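Local coordinates for protein glycerate dehydrogenase (Bacillus sp. 5mfcol3.1, PDB 6P2I) that probably reduces acyclic imino acids to amino acids with NADPH, as an imine reductase related to the D-2-hydroxyacid dehydrogenases, at residues 1-13 with 20-33. Residues are numbered along the deposited sequence; the frame is centred on the assembly and turned at random.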
loop_
_atom_site.group_PDB
_atom_site.type_symbol
_atom_site.label_atom_id
_atom_site.label_comp_id
_atom_site.label_asym_id
_atom_site.label_seq_id
_atom_site.Cartn_x
_atom_site.Cartn_y
_atom_site.Cartn_z
ATOM N N MET A 1 -13.030 15.203 -42.851
ATOM C CA MET A 1 -12.717 15.046 -41.428
ATOM C C MET A 1 -11.478 14.186 -41.224
ATOM O O MET A 1 -11.497 12.973 -41.444
ATOM C CB MET A 1 -13.899 14.438 -40.662
ATOM C CG MET A 1 -13.715 14.315 -39.153
ATOM S SD MET A 1 -13.391 15.883 -38.303
ATOM C CE MET A 1 -14.749 16.889 -38.874
ATOM N N LYS A 2 -10.407 14.833 -40.783
ATOM C CA LYS A 2 -9.150 14.184 -40.459
ATOM C C LYS A 2 -8.922 14.248 -38.955
ATOM O O LYS A 2 -9.127 15.295 -38.335
ATOM C CB LYS A 2 -7.988 14.861 -41.187
ATOM C CG LYS A 2 -6.616 14.299 -40.838
ATOM C CD LYS A 2 -5.977 13.618 -42.038
ATOM C CE LYS A 2 -4.455 13.704 -41.998
ATOM N NZ LYS A 2 -3.891 13.158 -40.741
ATOM N N ILE A 3 -8.502 13.124 -38.381
ATOM C CA ILE A 3 -8.202 13.001 -36.960
ATOM C C ILE A 3 -6.773 12.491 -36.849
ATOM O O ILE A 3 -6.410 11.516 -37.516
ATOM C CB ILE A 3 -9.186 12.042 -36.266
ATOM C CG1 ILE A 3 -10.621 12.493 -36.545
ATOM C CG2 ILE A 3 -8.888 11.937 -34.751
ATOM C CD1 ILE A 3 -11.642 11.387 -36.450
ATOM N N THR A 4 -5.955 13.164 -36.045
ATOM C CA THR A 4 -4.534 12.840 -35.970
ATOM C C THR A 4 -4.086 12.740 -34.523
ATOM O O THR A 4 -4.180 13.716 -33.773
ATOM C CB THR A 4 -3.686 13.885 -36.690
ATOM O OG1 THR A 4 -4.115 13.990 -38.049
ATOM C CG2 THR A 4 -2.222 13.464 -36.664
ATOM N N TYR A 5 -3.587 11.569 -34.144
ATOM C CA TYR A 5 -2.875 11.393 -32.879
ATOM C C TYR A 5 -1.436 11.809 -33.175
ATOM O O TYR A 5 -0.696 11.093 -33.860
ATOM C CB TYR A 5 -3.003 9.948 -32.407
ATOM C CG TYR A 5 -2.832 9.684 -30.912
ATOM C CD1 TYR A 5 -1.699 10.109 -30.231
ATOM C CD2 TYR A 5 -3.794 8.984 -30.200
ATOM C CE1 TYR A 5 -1.522 9.846 -28.862
ATOM C CE2 TYR A 5 -3.633 8.721 -28.831
ATOM C CZ TYR A 5 -2.496 9.157 -28.175
ATOM O OH TYR A 5 -2.327 8.887 -26.829
ATOM N N ILE A 6 -1.044 13.000 -32.709
ATOM C CA ILE A 6 0.164 13.631 -33.244
ATOM C C ILE A 6 1.462 13.130 -32.635
ATOM O O ILE A 6 2.533 13.480 -33.139
ATOM C CB ILE A 6 0.123 15.164 -33.091
ATOM C CG1 ILE A 6 0.262 15.575 -31.622
ATOM C CG2 ILE A 6 -1.131 15.735 -33.758
ATOM C CD1 ILE A 6 0.523 17.082 -31.445
ATOM N N ASP A 7 1.417 12.330 -31.566
ATOM C CA ASP A 7 2.647 11.832 -30.964
ATOM C C ASP A 7 2.388 10.442 -30.389
ATOM O O ASP A 7 1.261 9.951 -30.392
ATOM C CB ASP A 7 3.221 12.811 -29.913
ATOM C CG ASP A 7 2.182 13.289 -28.887
ATOM O OD1 ASP A 7 1.116 12.664 -28.757
ATOM O OD2 ASP A 7 2.442 14.323 -28.222
ATOM N N LYS A 8 3.462 9.791 -29.930
ATOM C CA LYS A 8 3.473 8.346 -29.690
ATOM C C LYS A 8 2.494 7.917 -28.605
ATOM O O LYS A 8 2.681 8.255 -27.428
ATOM C CB LYS A 8 4.887 7.893 -29.314
ATOM C CG LYS A 8 5.060 6.395 -29.168
ATOM C CD LYS A 8 6.537 6.028 -29.102
ATOM C CE LYS A 8 7.133 6.346 -27.737
ATOM N NZ LYS A 8 7.124 5.176 -26.807
ATOM N N PRO A 9 1.448 7.168 -28.943
ATOM C CA PRO A 9 0.490 6.764 -27.909
ATOM C C PRO A 9 1.095 5.718 -26.990
ATOM O O PRO A 9 1.776 4.789 -27.435
ATOM C CB PRO A 9 -0.691 6.182 -28.697
ATOM C CG PRO A 9 -0.449 6.581 -30.146
ATOM C CD PRO A 9 1.033 6.745 -30.293
ATOM N N THR A 10 0.835 5.876 -25.694
ATOM C CA THR A 10 1.140 4.788 -24.774
ATOM C C THR A 10 0.291 3.573 -25.095
ATOM O O THR A 10 0.789 2.437 -25.119
ATOM C CB THR A 10 0.896 5.228 -23.341
ATOM O OG1 THR A 10 1.894 6.181 -22.970
ATOM C CG2 THR A 10 0.955 4.004 -22.408
ATOM N N TYR A 11 -0.987 3.802 -25.390
ATOM C CA TYR A 11 -1.950 2.725 -25.588
ATOM C C TYR A 11 -2.928 3.150 -26.670
ATOM O O TYR A 11 -3.553 4.208 -26.562
ATOM C CB TYR A 11 -2.672 2.414 -24.269
ATOM C CG TYR A 11 -3.627 1.247 -24.332
ATOM C CD1 TYR A 11 -3.177 -0.027 -24.654
ATOM C CD2 TYR A 11 -4.980 1.419 -24.055
ATOM C CE1 TYR A 11 -4.051 -1.105 -24.714
ATOM C CE2 TYR A 11 -5.861 0.351 -24.106
ATOM C CZ TYR A 11 -5.394 -0.904 -24.433
ATOM O OH TYR A 11 -6.260 -1.971 -24.479
ATOM N N LEU A 12 -3.033 2.343 -27.725
ATOM C CA LEU A 12 -3.945 2.616 -28.832
ATOM C C LEU A 12 -4.169 1.301 -29.558
ATOM O O LEU A 12 -3.589 1.045 -30.623
ATOM C CB LEU A 12 -3.402 3.700 -29.770
ATOM C CG LEU A 12 -4.461 4.271 -30.732
ATOM C CD1 LEU A 12 -5.459 5.189 -29.997
ATOM C CD2 LEU A 12 -3.804 5.010 -31.903
ATOM N N PRO A 13 -5.014 0.442 -29.002
ATOM C CA PRO A 13 -5.182 -0.901 -29.555
ATOM C C PRO A 13 -5.935 -0.860 -30.871
ATOM O O PRO A 13 -6.540 0.150 -31.243
ATOM C CB PRO A 13 -5.984 -1.625 -28.469
ATOM C CG PRO A 13 -6.734 -0.530 -27.774
ATOM C CD PRO A 13 -5.841 0.682 -27.806
ATOM N N ILE A 20 -11.933 4.688 -34.666
ATOM C CA ILE A 20 -11.786 6.094 -35.017
ATOM C C ILE A 20 -11.791 6.270 -36.533
ATOM O O ILE A 20 -12.287 7.281 -37.052
ATOM C CB ILE A 20 -10.524 6.668 -34.354
ATOM C CG1 ILE A 20 -10.691 6.628 -32.833
ATOM C CG2 ILE A 20 -10.280 8.107 -34.809
ATOM C CD1 ILE A 20 -9.478 7.141 -32.069
ATOM N N ASN A 21 -11.285 5.283 -37.276
ATOM C CA ASN A 21 -11.383 5.353 -38.730
ATOM C C ASN A 21 -12.831 5.284 -39.213
ATOM O O ASN A 21 -13.094 5.576 -40.382
ATOM C CB ASN A 21 -10.543 4.233 -39.356
ATOM C CG ASN A 21 -9.086 4.634 -39.547
ATOM O OD1 ASN A 21 -8.794 5.645 -40.179
ATOM N ND2 ASN A 21 -8.169 3.853 -38.985
ATOM N N GLU A 22 -13.784 4.916 -38.339
ATOM C CA GLU A 22 -15.188 5.018 -38.735
ATOM C C GLU A 22 -15.651 6.471 -38.790
ATOM O O GLU A 22 -16.603 6.789 -39.513
ATOM C CB GLU A 22 -16.088 4.246 -37.770
ATOM C CG GLU A 22 -15.865 2.755 -37.760
ATOM C CD GLU A 22 -16.617 2.060 -36.622
ATOM O OE1 GLU A 22 -16.229 0.930 -36.266
ATOM O OE2 GLU A 22 -17.599 2.638 -36.091
ATOM N N TYR A 23 -15.019 7.349 -38.008
ATOM C CA TYR A 23 -15.418 8.748 -37.903
ATOM C C TYR A 23 -14.734 9.651 -38.917
ATOM O O TYR A 23 -15.248 10.736 -39.200
ATOM C CB TYR A 23 -15.113 9.280 -36.500
ATOM C CG TYR A 23 -15.929 8.630 -35.407
ATOM C CD1 TYR A 23 -17.307 8.790 -35.358
ATOM C CD2 TYR A 23 -15.323 7.854 -34.425
ATOM C CE1 TYR A 23 -18.065 8.196 -34.356
ATOM C CE2 TYR A 23 -16.073 7.254 -33.420
ATOM C CZ TYR A 23 -17.440 7.431 -33.393
ATOM O OH TYR A 23 -18.184 6.839 -32.393
ATOM N N GLY A 24 -13.596 9.237 -39.456
ATOM C CA GLY A 24 -12.881 10.047 -40.419
ATOM C C GLY A 24 -11.529 9.429 -40.703
ATOM O O GLY A 24 -11.244 8.308 -40.283
ATOM N N ASP A 25 -10.707 10.177 -41.435
ATOM C CA ASP A 25 -9.351 9.734 -41.750
ATOM C C ASP A 25 -8.465 9.865 -40.518
ATOM O O ASP A 25 -8.087 10.975 -40.130
ATOM C CB ASP A 25 -8.801 10.549 -42.917
ATOM C CG ASP A 25 -7.397 10.131 -43.328
ATOM O OD1 ASP A 25 -6.942 9.037 -42.959
ATOM O OD2 ASP A 25 -6.749 10.908 -44.055
ATOM N N PHE A 26 -8.101 8.733 -39.927
ATOM C CA PHE A 26 -7.321 8.693 -38.700
ATOM C C PHE A 26 -5.862 8.410 -39.031
ATOM O O PHE A 26 -5.559 7.457 -39.759
ATOM C CB PHE A 26 -7.884 7.619 -37.763
ATOM C CG PHE A 26 -7.279 7.611 -36.380
ATOM C CD1 PHE A 26 -6.899 8.788 -35.754
ATOM C CD2 PHE A 26 -7.116 6.412 -35.697
ATOM C CE1 PHE A 26 -6.345 8.771 -34.478
ATOM C CE2 PHE A 26 -6.579 6.379 -34.418
ATOM C CZ PHE A 26 -6.195 7.557 -33.800
ATOM N N GLU A 27 -4.965 9.254 -38.526
ATOM C CA GLU A 27 -3.531 9.063 -38.705
ATOM C C GLU A 27 -2.866 9.121 -37.342
ATOM O O GLU A 27 -3.198 9.978 -36.526
ATOM C CB GLU A 27 -2.912 10.121 -39.622
ATOM C CG GLU A 27 -1.408 9.930 -39.850
ATOM C CD GLU A 27 -0.851 10.849 -40.928
ATOM O OE1 GLU A 27 -1.432 11.933 -41.171
ATOM O OE2 GLU A 27 0.168 10.475 -41.545
ATOM N N VAL A 28 -1.932 8.207 -37.100
ATOM C CA VAL A 28 -1.239 8.107 -35.822
ATOM C C VAL A 28 0.254 8.179 -36.085
ATOM O O VAL A 28 0.761 7.489 -36.974
ATOM C CB VAL A 28 -1.585 6.798 -35.099
ATOM C CG1 VAL A 28 -0.924 6.761 -33.725
ATOM C CG2 VAL A 28 -3.083 6.645 -34.984
ATOM N N PHE A 29 0.956 8.991 -35.299
ATOM C CA PHE A 29 2.406 9.119 -35.381
ATOM C C PHE A 29 3.036 8.468 -34.164
ATOM O O PHE A 29 2.714 8.829 -33.027
ATOM C CB PHE A 29 2.832 10.582 -35.458
ATOM C CG PHE A 29 2.486 11.233 -36.763
ATOM C CD1 PHE A 29 3.382 11.209 -37.821
ATOM C CD2 PHE A 29 1.268 11.866 -36.933
ATOM C CE1 PHE A 29 3.072 11.810 -39.035
ATOM C CE2 PHE A 29 0.949 12.470 -38.140
ATOM C CZ PHE A 29 1.856 12.442 -39.195
ATOM N N TYR A 30 3.950 7.536 -34.400
ATOM C CA TYR A 30 4.578 6.820 -33.288
ATOM C C TYR A 30 5.957 7.391 -32.981
ATOM O O TYR A 30 6.959 6.686 -32.948
ATOM C CB TYR A 30 4.643 5.332 -33.601
ATOM C CG TYR A 30 3.274 4.701 -33.734
ATOM C CD1 TYR A 30 2.599 4.692 -34.956
ATOM C CD2 TYR A 30 2.650 4.137 -32.634
ATOM C CE1 TYR A 30 1.341 4.114 -35.068
ATOM C CE2 TYR A 30 1.401 3.570 -32.736
ATOM C CZ TYR A 30 0.755 3.552 -33.947
ATOM O OH TYR A 30 -0.495 2.974 -34.029
ATOM N N ASP A 31 6.012 8.700 -32.760
ATOM C CA ASP A 31 7.263 9.382 -32.476
ATOM C C ASP A 31 6.962 10.583 -31.596
ATOM O O ASP A 31 5.810 10.842 -31.236
ATOM C CB ASP A 31 7.983 9.790 -33.767
ATOM C CG ASP A 31 7.164 10.753 -34.632
ATOM O OD1 ASP A 31 6.192 11.358 -34.133
ATOM O OD2 ASP A 31 7.504 10.909 -35.824
ATOM N N PHE A 32 8.011 11.309 -31.240
ATOM C CA PHE A 32 7.864 12.603 -30.592
ATOM C C PHE A 32 8.208 13.657 -31.628
ATOM O O PHE A 32 9.365 13.720 -32.073
ATOM C CB PHE A 32 8.783 12.726 -29.377
ATOM C CG PHE A 32 8.535 11.680 -28.329
ATOM C CD1 PHE A 32 7.369 11.687 -27.584
ATOM C CD2 PHE A 32 9.474 10.688 -28.094
ATOM C CE1 PHE A 32 7.138 10.718 -26.627
ATOM C CE2 PHE A 32 9.246 9.711 -27.140
ATOM C CZ PHE A 32 8.081 9.731 -26.404
ATOM N N PRO A 33 7.246 14.456 -32.088
ATOM C CA PRO A 33 7.549 15.419 -33.153
ATOM C C PRO A 33 8.437 16.543 -32.647
ATOM O O PRO A 33 8.323 16.980 -31.500
ATOM C CB PRO A 33 6.168 15.945 -33.565
ATOM C CG PRO A 33 5.319 15.748 -32.336
ATOM C CD PRO A 33 5.825 14.482 -31.701
HETATM O O HOH W 1 -1.061 1.527 -31.636
#
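Ile3 and Phe26 pair in parallel strands 2-5 and 25-28, joined by a ladder of backbone bonds from Asp25 N to Met1 O through Phe29 N to Tyr5 O (3.0 Å). The tight side is that of Ile3, Tyr5, Phe26 and Val28. Phe26 is clamped between Val28 CG2 on one face and Ile20 CG2 on the other, while Leu12 CD2 wedges against Phe26 CZ (4.0 Å) and Val28 CG2 (3.6 Å). Pro9 CG covers the Tyr5 ring centre and meets Val28 CG1 at 3.6 Å. The other side is looser and polar. Lys2, bent at chi2 (114°), brings NZ to the anti lone pair of Glu27 OE1 (2.8 Å) and to Thr4 OG1 (2.8 Å), its CD running beside exposed Asp25. An alanine in place of Lys2 would probably leave the Glu27 carboxylate without its charge partner here. Beyond the strands, water 1 bridges Leu12 O and Tyr30 OH. Tyr5 OH bonds to Glu51, a residue of the D-arginine pocket. Helix 14-23 completes this right-handed beta-alpha-beta crossover; strand 25-28 edges the five-stranded sheet, strand 47-50 flanks 2-5, and helices 280-298 and 35-43 touch Tyr23 and Ile6.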